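Local coordinates for protein histidinol-phosphatase (Listeria monocytogenes str. 4b H7858, PDB 3DCP) that probably hydrolyses histidinol phosphate to histidinol and phosphate, a step of histidine biosynthesis, with a metal centre built into a PHP domain, at residues 120-125 and 157-162; 180-185 and 236-241. One frame throughout, in Å; residues are numbered along the deposited sequence.

Interaction 1: residues 120-125 and 157-162. With FE (Fe (III) ion), chain E.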
# COMPACT_ATOMS: atom_id res chain seq x y z
N LEU A 120 -2.51 5.83 -0.13
CA LEU A 120 -3.79 5.40 0.42
C LEU A 120 -3.94 3.94 -0.02
O LEU A 120 -3.96 3.66 -1.22
CB LEU A 120 -4.93 6.22 -0.18
CG LEU A 120 -6.16 6.57 0.67
CD1 LEU A 120 -7.37 6.73 -0.26
CD2 LEU A 120 -6.43 5.51 1.71
N SER A 121 -4.05 3.03 0.94
CA SER A 121 -4.13 1.61 0.62
C SER A 121 -5.31 0.86 1.22
O SER A 121 -5.77 1.16 2.33
CB SER A 121 -2.84 0.90 1.07
OG SER A 121 -1.69 1.45 0.46
N LEU A 122 -5.79 -0.14 0.49
CA LEU A 122 -6.89 -0.97 0.96
C LEU A 122 -6.26 -2.27 1.49
O LEU A 122 -5.63 -3.01 0.73
CB LEU A 122 -7.83 -1.27 -0.20
CG LEU A 122 -9.32 -1.51 0.08
CD1 LEU A 122 -9.83 -2.62 -0.83
CD2 LEU A 122 -9.55 -1.86 1.54
N HIS A 123 -6.43 -2.55 2.79
CA HIS A 123 -5.88 -3.75 3.43
C HIS A 123 -6.94 -4.63 4.09
O HIS A 123 -6.69 -5.81 4.36
CB HIS A 123 -4.84 -3.39 4.50
CG HIS A 123 -3.62 -2.72 3.97
ND1 HIS A 123 -3.17 -1.50 4.45
CD2 HIS A 123 -2.74 -3.09 3.00
CE1 HIS A 123 -2.07 -1.16 3.80
NE2 HIS A 123 -1.79 -2.10 2.91
N PHE A 124 -8.10 -4.05 4.38
CA PHE A 124 -9.18 -4.80 5.01
C PHE A 124 -10.50 -4.71 4.24
O PHE A 124 -10.87 -3.65 3.72
CB PHE A 124 -9.43 -4.31 6.44
CG PHE A 124 -8.24 -4.44 7.36
CD1 PHE A 124 -7.31 -3.40 7.45
CD2 PHE A 124 -8.06 -5.57 8.14
CE1 PHE A 124 -6.22 -3.50 8.31
CE2 PHE A 124 -6.98 -5.68 9.01
CZ PHE A 124 -6.05 -4.64 9.09
N LEU A 125 -11.21 -5.83 4.20
CA LEU A 125 -12.52 -5.91 3.56
C LEU A 125 -13.50 -6.52 4.55
O LEU A 125 -13.08 -7.18 5.50
CB LEU A 125 -12.46 -6.81 2.33
CG LEU A 125 -12.08 -6.22 0.97
CD1 LEU A 125 -12.13 -7.33 -0.06
CD2 LEU A 125 -13.06 -5.09 0.60
N LEU A 157 -13.29 -8.92 -7.25
CA LEU A 157 -14.27 -7.88 -7.53
C LEU A 157 -14.67 -7.07 -6.29
O LEU A 157 -14.87 -5.86 -6.39
CB LEU A 157 -15.50 -8.49 -8.20
CG LEU A 157 -15.20 -9.00 -9.62
CD1 LEU A 157 -16.35 -9.83 -10.14
CD2 LEU A 157 -14.92 -7.82 -10.55
N ALA A 158 -14.77 -7.72 -5.14
CA ALA A 158 -15.11 -7.00 -3.91
C ALA A 158 -13.93 -6.11 -3.51
O ALA A 158 -14.11 -5.00 -3.01
CB ALA A 158 -15.43 -7.98 -2.78
N TYR A 159 -12.72 -6.61 -3.77
CA TYR A 159 -11.50 -5.87 -3.47
C TYR A 159 -11.43 -4.62 -4.33
O TYR A 159 -11.18 -3.53 -3.82
CB TYR A 159 -10.28 -6.76 -3.72
CG TYR A 159 -8.98 -5.99 -3.81
CD1 TYR A 159 -8.35 -5.49 -2.67
CD2 TYR A 159 -8.40 -5.73 -5.06
CE1 TYR A 159 -7.19 -4.75 -2.76
CE2 TYR A 159 -7.24 -4.99 -5.16
CZ TYR A 159 -6.63 -4.50 -4.01
OH TYR A 159 -5.50 -3.74 -4.12
N LEU A 160 -11.64 -4.78 -5.63
CA LEU A 160 -11.59 -3.64 -6.55
C LEU A 160 -12.69 -2.62 -6.25
O LEU A 160 -12.49 -1.42 -6.45
CB LEU A 160 -11.69 -4.12 -8.00
CG LEU A 160 -10.50 -4.97 -8.46
CD1 LEU A 160 -10.73 -5.49 -9.86
CD2 LEU A 160 -9.22 -4.14 -8.40
N GLU A 161 -13.85 -3.10 -5.80
CA GLU A 161 -14.93 -2.19 -5.43
C GLU A 161 -14.42 -1.30 -4.29
O GLU A 161 -14.66 -0.10 -4.28
CB GLU A 161 -16.16 -2.97 -4.97
CG GLU A 161 -17.29 -2.10 -4.41
CD GLU A 161 -17.62 -0.91 -5.31
OE1 GLU A 161 -17.78 -1.11 -6.53
OE2 GLU A 161 -17.71 0.22 -4.78
N GLY A 162 -13.67 -1.91 -3.36
CA GLY A 162 -13.10 -1.17 -2.25
C GLY A 162 -12.07 -0.16 -2.73
O GLY A 162 -11.99 0.97 -2.23
FE FE E . 0.19 -1.92 2.06
O HOH W 1 -4.63 -2.50 -2.09
O HOH W 2 0.03 -4.29 1.56
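The phenol oxygen of Tyr159 is gripped from two directions. Water 1 sits in the plane of the ring at its edge, 2.5 Å from Tyr159 OH, and outside the two segments the backbone N of Leu184 makes a hydrogen bond to the same oxygen. That water also donates to the backbone O of Leu122 at 3.0 Å, so a single bridging molecule supplies the polar link between 120-125 and 157-162; no direct hydrogen bond joins them. The remainder is apolar. Leu122 CG lies anti to the backbone N (chi1 -151°), which carries CD1 to the helix backbone, 3.4 Å from Tyr159 O. From there CD1 meets the ring obliquely, 3.7 Å from Tyr159 CD1, while the leucine and tyrosine side chains lie alongside each other, running opposite ways. The same methyl approaches Gly162 C to 3.8 Å, and the lack of a side chain at Gly162 gives Leu122 room to lie this close. Leu125 packs nearer the start of the helix segment, on Ala158 and the Tyr159 backbone: its CD1 lies 3.8 Å from Tyr159 CA, and its CD2 comes equally near Ala158 O, a carbonyl already used by Gly162 N within the helix. Next to Leu122, the side chain of His123 leaves the backbone away from the helix and binds iron through NE2 at 2.2 Å, its ND1 being held by Asp95 OD1. The contact therefore packs helix 152-168 behind a metal-bearing part of the PHP domain. In the surrounding fold, strand 117-127 lies between 87-95 and 130-133 in the sheet, helix 138-149 packs on Leu125 and Ala158 through Ile145 and Tyr149, and helix 201-217 meets helix 152-168 at Leu157 and Leu160.

Interaction 2: residues 180-185 and 236-241. With FE (Fe (III) ion), chain E.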
# COMPACT_ATOMS: atom_id res chain seq x y z
N GLY A 180 -2.12 2.85 -3.22
CA GLY A 180 -1.23 1.73 -2.96
C GLY A 180 -1.57 0.39 -3.60
O GLY A 180 -2.73 0.00 -3.67
N HIS A 181 -0.53 -0.31 -4.07
CA HIS A 181 -0.63 -1.65 -4.66
C HIS A 181 -2.06 -2.07 -5.01
O HIS A 181 -2.65 -2.88 -4.31
CB HIS A 181 -0.04 -2.67 -3.68
CG HIS A 181 -0.47 -2.46 -2.26
ND1 HIS A 181 -1.80 -2.38 -1.89
CD2 HIS A 181 0.25 -2.29 -1.12
CE1 HIS A 181 -1.88 -2.18 -0.58
NE2 HIS A 181 -0.65 -2.12 -0.09
N ILE A 182 -2.60 -1.56 -6.12
CA ILE A 182 -4.00 -1.83 -6.47
C ILE A 182 -4.40 -3.23 -6.94
O ILE A 182 -5.49 -3.40 -7.48
CB ILE A 182 -4.55 -0.80 -7.48
CG1 ILE A 182 -3.78 -0.86 -8.79
CG2 ILE A 182 -4.48 0.61 -6.87
CD1 ILE A 182 -4.42 -0.04 -9.90
N SER A 183 -3.55 -4.22 -6.74
CA SER A 183 -3.92 -5.58 -7.10
C SER A 183 -3.47 -6.50 -5.97
O SER A 183 -3.01 -7.62 -6.20
CB SER A 183 -3.26 -6.00 -8.41
OG SER A 183 -1.85 -6.01 -8.29
N LEU A 184 -3.62 -6.00 -4.74
CA LEU A 184 -3.24 -6.73 -3.54
C LEU A 184 -4.01 -8.03 -3.39
O LEU A 184 -3.59 -8.93 -2.66
CB LEU A 184 -3.46 -5.85 -2.30
CG LEU A 184 -2.87 -6.41 -1.01
CD1 LEU A 184 -1.34 -6.41 -1.10
CD2 LEU A 184 -3.33 -5.57 0.16
N CYS A 185 -5.14 -8.12 -4.09
CA CYS A 185 -5.96 -9.33 -4.08
C CYS A 185 -5.22 -10.51 -4.72
O CYS A 185 -5.70 -11.65 -4.67
CB CYS A 185 -7.28 -9.07 -4.84
SG CYS A 185 -7.09 -8.50 -6.57
N THR A 236 4.12 -8.05 -9.72
CA THR A 236 4.16 -6.66 -9.25
C THR A 236 2.72 -6.18 -9.11
O THR A 236 1.82 -6.72 -9.76
CB THR A 236 4.85 -5.73 -10.26
OG1 THR A 236 4.21 -5.86 -11.53
CG2 THR A 236 6.32 -6.05 -10.40
N TYR A 237 2.49 -5.19 -8.25
CA TYR A 237 1.15 -4.63 -8.06
C TYR A 237 1.16 -3.25 -8.73
O TYR A 237 1.77 -2.31 -8.22
CB TYR A 237 0.82 -4.44 -6.58
CG TYR A 237 1.03 -5.65 -5.68
CD1 TYR A 237 0.20 -6.77 -5.77
CD2 TYR A 237 2.02 -5.64 -4.70
CE1 TYR A 237 0.35 -7.85 -4.89
CE2 TYR A 237 2.17 -6.70 -3.81
CZ TYR A 237 1.33 -7.80 -3.91
OH TYR A 237 1.46 -8.82 -3.00
N PRO A 238 0.46 -3.10 -9.87
CA PRO A 238 -0.32 -4.12 -10.59
C PRO A 238 0.52 -4.82 -11.66
O PRO A 238 1.69 -4.47 -11.85
CB PRO A 238 -1.43 -3.29 -11.21
CG PRO A 238 -0.67 -2.07 -11.65
CD PRO A 238 0.23 -1.77 -10.46
N PRO A 239 -0.07 -5.81 -12.36
CA PRO A 239 0.67 -6.52 -13.41
C PRO A 239 0.80 -5.71 -14.70
O PRO A 239 0.10 -4.72 -14.90
CB PRO A 239 -0.14 -7.79 -13.62
CG PRO A 239 -1.55 -7.33 -13.36
CD PRO A 239 -1.38 -6.43 -12.13
N LYS A 240 1.68 -6.16 -15.59
CA LYS A 240 1.93 -5.48 -16.86
C LYS A 240 0.69 -4.98 -17.59
O LYS A 240 0.62 -3.82 -17.99
CB LYS A 240 2.71 -6.42 -17.79
CG LYS A 240 2.89 -5.89 -19.19
CD LYS A 240 4.25 -5.23 -19.39
CE LYS A 240 4.46 -4.93 -20.86
NZ LYS A 240 5.89 -4.68 -21.18
N LYS A 241 -0.29 -5.85 -17.77
CA LYS A 241 -1.49 -5.46 -18.49
C LYS A 241 -2.13 -4.19 -17.94
O LYS A 241 -2.58 -3.33 -18.70
CB LYS A 241 -2.50 -6.61 -18.46
CG LYS A 241 -3.65 -6.43 -19.42
CD LYS A 241 -4.55 -7.66 -19.36
CE LYS A 241 -5.66 -7.58 -20.39
NZ LYS A 241 -6.47 -8.83 -20.39
FE FE E . 0.19 -1.92 2.06
O HOH W 3 -0.54 -8.25 -9.14
O HOH W 2 0.03 -4.29 1.56
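Ser183 OG lies at the edge of the Tyr237 ring, near its plane and 3.3 Å from Tyr237 CD1, but makes no direct hydrogen bond to 236-241. Its link is water 3, 2.7 Å from Ser183 OG, which donates to Thr236 O at 2.9 Å. A chi1 of 64° places the hydroxyl between the backbone N and carbonyl carbon of Ser183, facing the turn at Tyr237 and Pro238. Over one face of the tyrosine ring comes Leu184 CD1, 4.1 Å from Tyr237 CZ; this methyl also sits above the centre of the His181 ring. His181 CB packs against Tyr237 CB at 3.5 Å, while its imidazole binds iron through NE2 at 2.3 Å. In the PHP fold, a distorted relative of the TIM barrel, this histidine stands on the loop after strand 178-179, and Glu93 and His123 bind the same ion. Farther out, Ile182 CG1 meets Pro238 CB at 4.2 Å. A cis peptide precedes Pro238, and Pro239 occupies the N-cap position of helix 240-248. Behind the metal ligand, Asp222 OD2 accepts a hydrogen bond from His181 N, and a backbone hydrogen bond joins Asn224 to Tyr237.

How the interactions relate
From the N terminus, strand 117-127 supplies the first half of interaction 1, which closes a loop of 31 residues holding strand 130-133 and helix 138-149 when helix 152-168 returns. Interaction 2 opens later, after strand 178-179, and closes across 50 residues that include helix 201-217 and strand 220-224. The two loops follow in series, neither nested nor crossed. Their centres lie about 12 Å apart, yet they join directly: Leu120 O and Gly180 N, 2.8 Å apart, probably hydrogen-bond, joining strand 117-127 to the end of strand 178-179, consistent with neighbouring staves of the barrel. Each interaction also contributes a histidine to the same iron, and water 2, bound to that iron, belongs to both.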